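Local coordinates for protein-glutamine gamma-glutamyltransferase 2 (Pagrus major, PDB 1G0D) that probably catalyses the calcium-dependent cross-linking of proteins, joining peptide-bound glutamines to lysines or other primary amines with release of ammonia, at residues 472-484 against 490-502. Sequence-based numbering, arbitrary orientation.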
loop_
_atom_site.group_PDB
_atom_site.type_symbol
_atom_site.label_atom_id
_atom_site.label_comp_id
_atom_site.label_asym_id
_atom_site.label_seq_id
_atom_site.Cartn_x
_atom_site.Cartn_y
_atom_site.Cartn_z
ATOM N N ARG A 472 -25.712 -22.427 -26.082
ATOM C CA ARG A 472 -26.571 -21.328 -25.561
ATOM C C ARG A 472 -25.954 -19.987 -25.903
ATOM O O ARG A 472 -24.852 -19.919 -26.445
ATOM C CB ARG A 472 -26.711 -21.442 -24.046
ATOM C CG ARG A 472 -25.387 -21.480 -23.291
ATOM C CD ARG A 472 -25.050 -22.900 -22.821
ATOM N NE ARG A 472 -24.388 -23.704 -23.856
ATOM C CZ ARG A 472 -23.122 -23.539 -24.256
ATOM N NH1 ARG A 472 -22.356 -22.596 -23.713
ATOM N NH2 ARG A 472 -22.624 -24.309 -25.217
ATOM N N LEU A 473 -26.671 -18.915 -25.594
ATOM C CA LEU A 473 -26.159 -17.595 -25.882
ATOM C C LEU A 473 -24.983 -17.243 -24.965
ATOM O O LEU A 473 -25.009 -17.537 -23.771
ATOM C CB LEU A 473 -27.281 -16.574 -25.734
ATOM C CG LEU A 473 -28.040 -16.088 -26.988
ATOM C CD1 LEU A 473 -27.746 -16.952 -28.195
ATOM C CD2 LEU A 473 -29.542 -16.097 -26.693
ATOM N N GLN A 474 -23.953 -16.618 -25.530
ATOM C CA GLN A 474 -22.781 -16.222 -24.761
ATOM C C GLN A 474 -22.370 -14.822 -25.159
ATOM O O GLN A 474 -21.993 -14.571 -26.297
ATOM C CB GLN A 474 -21.628 -17.191 -25.004
ATOM C CG GLN A 474 -21.975 -18.656 -24.722
ATOM C CD GLN A 474 -22.290 -18.933 -23.246
ATOM O OE1 GLN A 474 -22.837 -19.990 -22.898
ATOM N NE2 GLN A 474 -21.947 -17.983 -22.374
ATOM N N LEU A 475 -22.438 -13.909 -24.201
ATOM C CA LEU A 475 -22.122 -12.503 -24.437
ATOM C C LEU A 475 -20.707 -12.192 -23.979
ATOM O O LEU A 475 -20.265 -12.703 -22.966
ATOM C CB LEU A 475 -23.137 -11.632 -23.672
ATOM C CG LEU A 475 -23.541 -10.221 -24.122
ATOM C CD1 LEU A 475 -23.716 -10.113 -25.623
ATOM C CD2 LEU A 475 -24.824 -9.854 -23.417
ATOM N N SER A 476 -19.999 -11.351 -24.727
ATOM C CA SER A 476 -18.634 -10.983 -24.376
ATOM C C SER A 476 -18.253 -9.666 -25.034
ATOM O O SER A 476 -18.725 -9.392 -26.124
ATOM C CB SER A 476 -17.667 -12.084 -24.826
ATOM O OG SER A 476 -17.447 -12.057 -26.231
ATOM N N ILE A 477 -17.422 -8.857 -24.372
ATOM C CA ILE A 477 -16.969 -7.561 -24.898
ATOM C C ILE A 477 -15.485 -7.653 -25.150
ATOM O O ILE A 477 -14.775 -8.263 -24.359
ATOM C CB ILE A 477 -17.240 -6.409 -23.889
ATOM C CG1 ILE A 477 -18.741 -6.278 -23.663
ATOM C CG2 ILE A 477 -16.726 -5.095 -24.413
ATOM C CD1 ILE A 477 -19.087 -5.729 -22.330
ATOM N N LYS A 478 -15.003 -7.051 -26.233
ATOM C CA LYS A 478 -13.582 -7.139 -26.545
ATOM C C LYS A 478 -13.004 -5.860 -27.080
ATOM O O LYS A 478 -13.690 -5.102 -27.729
ATOM C CB LYS A 478 -13.337 -8.243 -27.565
ATOM C CG LYS A 478 -14.597 -8.879 -28.140
ATOM C CD LYS A 478 -14.356 -10.335 -28.528
ATOM C CE LYS A 478 -15.394 -10.806 -29.550
ATOM N NZ LYS A 478 -15.165 -12.224 -29.980
ATOM N N HIS A 479 -11.733 -5.615 -26.816
ATOM C CA HIS A 479 -11.121 -4.399 -27.300
ATOM C C HIS A 479 -9.625 -4.549 -27.531
ATOM O O HIS A 479 -8.989 -5.414 -26.926
ATOM C CB HIS A 479 -11.393 -3.258 -26.317
ATOM C CG HIS A 479 -10.643 -3.363 -25.018
ATOM N ND1 HIS A 479 -11.278 -3.346 -23.794
ATOM C CD2 HIS A 479 -9.317 -3.411 -24.746
ATOM C CE1 HIS A 479 -10.379 -3.380 -22.829
ATOM N NE2 HIS A 479 -9.181 -3.420 -23.380
ATOM N N ALA A 480 -9.066 -3.684 -28.383
ATOM C CA ALA A 480 -7.629 -3.701 -28.717
ATOM C C ALA A 480 -6.744 -2.828 -27.827
ATOM O O ALA A 480 -5.704 -2.353 -28.292
ATOM C CB ALA A 480 -7.425 -3.268 -30.170
ATOM N N GLN A 481 -7.145 -2.624 -26.572
ATOM C CA GLN A 481 -6.408 -1.784 -25.621
ATOM C C GLN A 481 -6.097 -0.430 -26.230
ATOM O O GLN A 481 -4.952 -0.153 -26.570
ATOM C CB GLN A 481 -5.106 -2.447 -25.213
ATOM C CG GLN A 481 -5.304 -3.735 -24.487
ATOM C CD GLN A 481 -4.065 -4.585 -24.524
ATOM O OE1 GLN A 481 -3.905 -5.436 -25.411
ATOM N NE2 GLN A 481 -3.166 -4.361 -23.561
ATOM N N PRO A 482 -7.108 0.450 -26.333
ATOM C CA PRO A 482 -6.951 1.792 -26.913
ATOM C C PRO A 482 -6.054 2.725 -26.158
ATOM O O PRO A 482 -5.911 2.600 -24.938
ATOM C CB PRO A 482 -8.365 2.335 -26.915
ATOM C CG PRO A 482 -8.996 1.645 -25.745
ATOM C CD PRO A 482 -8.488 0.240 -25.856
ATOM N N VAL A 483 -5.466 3.675 -26.885
ATOM C CA VAL A 483 -4.630 4.684 -26.269
ATOM C C VAL A 483 -5.432 5.968 -26.092
ATOM O O VAL A 483 -6.108 6.386 -27.007
ATOM C CB VAL A 483 -3.446 5.021 -27.154
ATOM C CG1 VAL A 483 -2.590 6.128 -26.488
ATOM C CG2 VAL A 483 -2.650 3.770 -27.410
ATOM N N PHE A 484 -5.372 6.592 -24.925
ATOM C CA PHE A 484 -6.098 7.836 -24.716
ATOM C C PHE A 484 -5.744 8.791 -25.846
ATOM O O PHE A 484 -4.564 8.924 -26.201
ATOM C CB PHE A 484 -5.705 8.484 -23.394
ATOM C CG PHE A 484 -6.453 9.743 -23.106
ATOM C CD1 PHE A 484 -7.838 9.726 -23.022
ATOM C CD2 PHE A 484 -5.782 10.954 -22.940
ATOM C CE1 PHE A 484 -8.551 10.905 -22.770
ATOM C CE2 PHE A 484 -6.488 12.139 -22.688
ATOM C CZ PHE A 484 -7.877 12.112 -22.606
ATOM N N VAL A 490 -15.124 -1.245 -30.056
ATOM C CA VAL A 490 -15.219 -2.263 -29.014
ATOM C C VAL A 490 -16.229 -3.259 -29.566
ATOM O O VAL A 490 -17.347 -2.879 -29.880
ATOM C CB VAL A 490 -15.829 -1.699 -27.689
ATOM C CG1 VAL A 490 -16.093 -2.830 -26.740
ATOM C CG2 VAL A 490 -14.896 -0.683 -27.054
ATOM N N ILE A 491 -15.864 -4.524 -29.698
ATOM C CA ILE A 491 -16.845 -5.478 -30.186
ATOM C C ILE A 491 -17.596 -6.154 -29.055
ATOM O O ILE A 491 -17.026 -6.454 -28.001
ATOM C CB ILE A 491 -16.214 -6.565 -31.039
ATOM C CG1 ILE A 491 -15.509 -5.923 -32.203
ATOM C CG2 ILE A 491 -17.262 -7.501 -31.564
ATOM C CD1 ILE A 491 -14.089 -5.768 -31.897
ATOM N N VAL A 492 -18.892 -6.352 -29.278
ATOM C CA VAL A 492 -19.767 -7.030 -28.339
ATOM C C VAL A 492 -20.193 -8.246 -29.153
ATOM O O VAL A 492 -20.913 -8.112 -30.131
ATOM C CB VAL A 492 -21.019 -6.159 -27.988
ATOM C CG1 VAL A 492 -21.977 -6.934 -27.099
ATOM C CG2 VAL A 492 -20.579 -4.904 -27.263
ATOM N N GLU A 493 -19.729 -9.436 -28.769
ATOM C CA GLU A 493 -20.067 -10.617 -29.513
ATOM C C GLU A 493 -20.987 -11.545 -28.768
ATOM O O GLU A 493 -20.754 -11.881 -27.621
ATOM C CB GLU A 493 -18.795 -11.347 -29.902
ATOM C CG GLU A 493 -19.026 -12.769 -30.362
ATOM C CD GLU A 493 -17.754 -13.459 -30.823
ATOM O OE1 GLU A 493 -17.499 -13.469 -32.050
ATOM O OE2 GLU A 493 -17.019 -13.995 -29.955
ATOM N N VAL A 494 -22.055 -11.948 -29.444
ATOM C CA VAL A 494 -23.049 -12.869 -28.906
ATOM C C VAL A 494 -22.785 -14.213 -29.578
ATOM O O VAL A 494 -22.858 -14.308 -30.789
ATOM C CB VAL A 494 -24.480 -12.416 -29.295
ATOM C CG1 VAL A 494 -25.475 -13.362 -28.679
ATOM C CG2 VAL A 494 -24.728 -10.957 -28.881
ATOM N N LYS A 495 -22.459 -15.246 -28.817
ATOM C CA LYS A 495 -22.185 -16.540 -29.431
ATOM C C LYS A 495 -23.314 -17.470 -29.142
ATOM O O LYS A 495 -23.568 -17.802 -27.999
ATOM C CB LYS A 495 -20.900 -17.200 -28.871
ATOM C CG LYS A 495 -19.567 -16.889 -29.613
ATOM C CD LYS A 495 -18.352 -16.695 -28.659
ATOM C CE LYS A 495 -18.717 -15.890 -27.360
ATOM N NZ LYS A 495 -18.593 -14.390 -27.404
ATOM N N ASN A 496 -23.997 -17.908 -30.173
ATOM C CA ASN A 496 -25.063 -18.852 -29.955
ATOM C C ASN A 496 -24.463 -20.242 -30.121
ATOM O O ASN A 496 -24.243 -20.680 -31.233
ATOM C CB ASN A 496 -26.197 -18.631 -30.973
ATOM C CG ASN A 496 -27.312 -19.644 -30.822
ATOM O OD1 ASN A 496 -27.239 -20.552 -29.991
ATOM N ND2 ASN A 496 -28.353 -19.502 -31.630
ATOM N N GLU A 497 -24.143 -20.932 -29.046
ATOM C CA GLU A 497 -23.640 -22.277 -29.257
ATOM C C GLU A 497 -24.767 -23.255 -28.966
ATOM O O GLU A 497 -24.623 -24.193 -28.178
ATOM C CB GLU A 497 -22.429 -22.595 -28.381
ATOM C CG GLU A 497 -21.614 -21.412 -27.954
ATOM C CD GLU A 497 -21.682 -21.246 -26.453
ATOM O OE1 GLU A 497 -20.619 -21.262 -25.787
ATOM O OE2 GLU A 497 -22.817 -21.113 -25.940
ATOM N N GLY A 498 -25.895 -23.005 -29.615
ATOM C CA GLY A 498 -27.061 -23.841 -29.459
ATOM C C GLY A 498 -27.430 -24.382 -30.825
ATOM O O GLY A 498 -26.872 -23.960 -31.840
ATOM N N GLY A 499 -28.390 -25.299 -30.856
ATOM C CA GLY A 499 -28.790 -25.907 -32.110
ATOM C C GLY A 499 -29.809 -25.175 -32.947
ATOM O O GLY A 499 -29.773 -25.289 -34.174
ATOM N N ARG A 500 -30.707 -24.438 -32.298
ATOM C CA ARG A 500 -31.757 -23.692 -32.986
ATOM C C ARG A 500 -31.425 -22.200 -33.003
ATOM O O ARG A 500 -30.711 -21.718 -32.124
ATOM C CB ARG A 500 -33.099 -23.930 -32.286
ATOM C CG ARG A 500 -33.198 -25.311 -31.638
ATOM C CD ARG A 500 -34.588 -25.632 -31.095
ATOM N NE ARG A 500 -35.501 -26.208 -32.090
ATOM C CZ ARG A 500 -35.762 -27.508 -32.219
ATOM N NH1 ARG A 500 -35.180 -28.392 -31.419
ATOM N NH2 ARG A 500 -36.629 -27.924 -33.135
ATOM N N ASP A 501 -31.931 -21.488 -34.017
ATOM C CA ASP A 501 -31.708 -20.045 -34.188
ATOM C C ASP A 501 -32.264 -19.252 -33.027
ATOM O O ASP A 501 -33.308 -19.598 -32.492
ATOM C CB ASP A 501 -32.382 -19.574 -35.456
ATOM C CG ASP A 501 -31.465 -19.615 -36.628
ATOM O OD1 ASP A 501 -30.622 -20.539 -36.673
ATOM O OD2 ASP A 501 -31.578 -18.720 -37.494
ATOM N N ALA A 502 -31.595 -18.166 -32.656
ATOM C CA ALA A 502 -32.035 -17.395 -31.510
ATOM C C ALA A 502 -32.111 -15.935 -31.782
ATOM O O ALA A 502 -31.142 -15.313 -32.189
ATOM C CB ALA A 502 -31.119 -17.628 -30.374
#
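Glu493 OE2 is gripped by two ammonium groups, one from each strand. Lys478 NZ comes down from above the carboxylate plane to form a salt bridge of 2.6 Å with Glu493 OE2 across the contact. A second salt bridge, 3.0 Å long, joins Lys495 NZ to Glu493 OE2 on its anti side, 17° out of the carboxylate plane. The Lys478 chain runs extended beyond CG alongside Glu493, its CE against Glu493 CB. Lys495 instead bends at chi2, chi3 and chi4, which folds its NZ back to give Ser476 OG a weak hydrogen bond of 2.9 Å. The three charged residues form a salt-bridge network on the outer face of a beta hairpin, strands 473-479 and 488-496, at one edge of a three-stranded antiparallel sheet in the beta-sandwich domain that follows the catalytic core. Its backbone bonds include Lys495 N to Gln474 O (2.7 Å) and Glu493 N to Ser476 O (2.8 Å). On the other face Leu475 CD1 presses on Val494 CG2 at 3.5 Å and also reaches Val492 CG1; with Leu473 and Val494 it packs on Leu565 of strand 558-566 in the facing sheet. Leu473 CD1 lies against Asn496 CB (3.6 Å). Asn496 ND2 hydrogen-bonds Val532 O and Arg500 O. Residues 476-482 probably help form the GTP site, where His479 touches Ile580, probably also part of it.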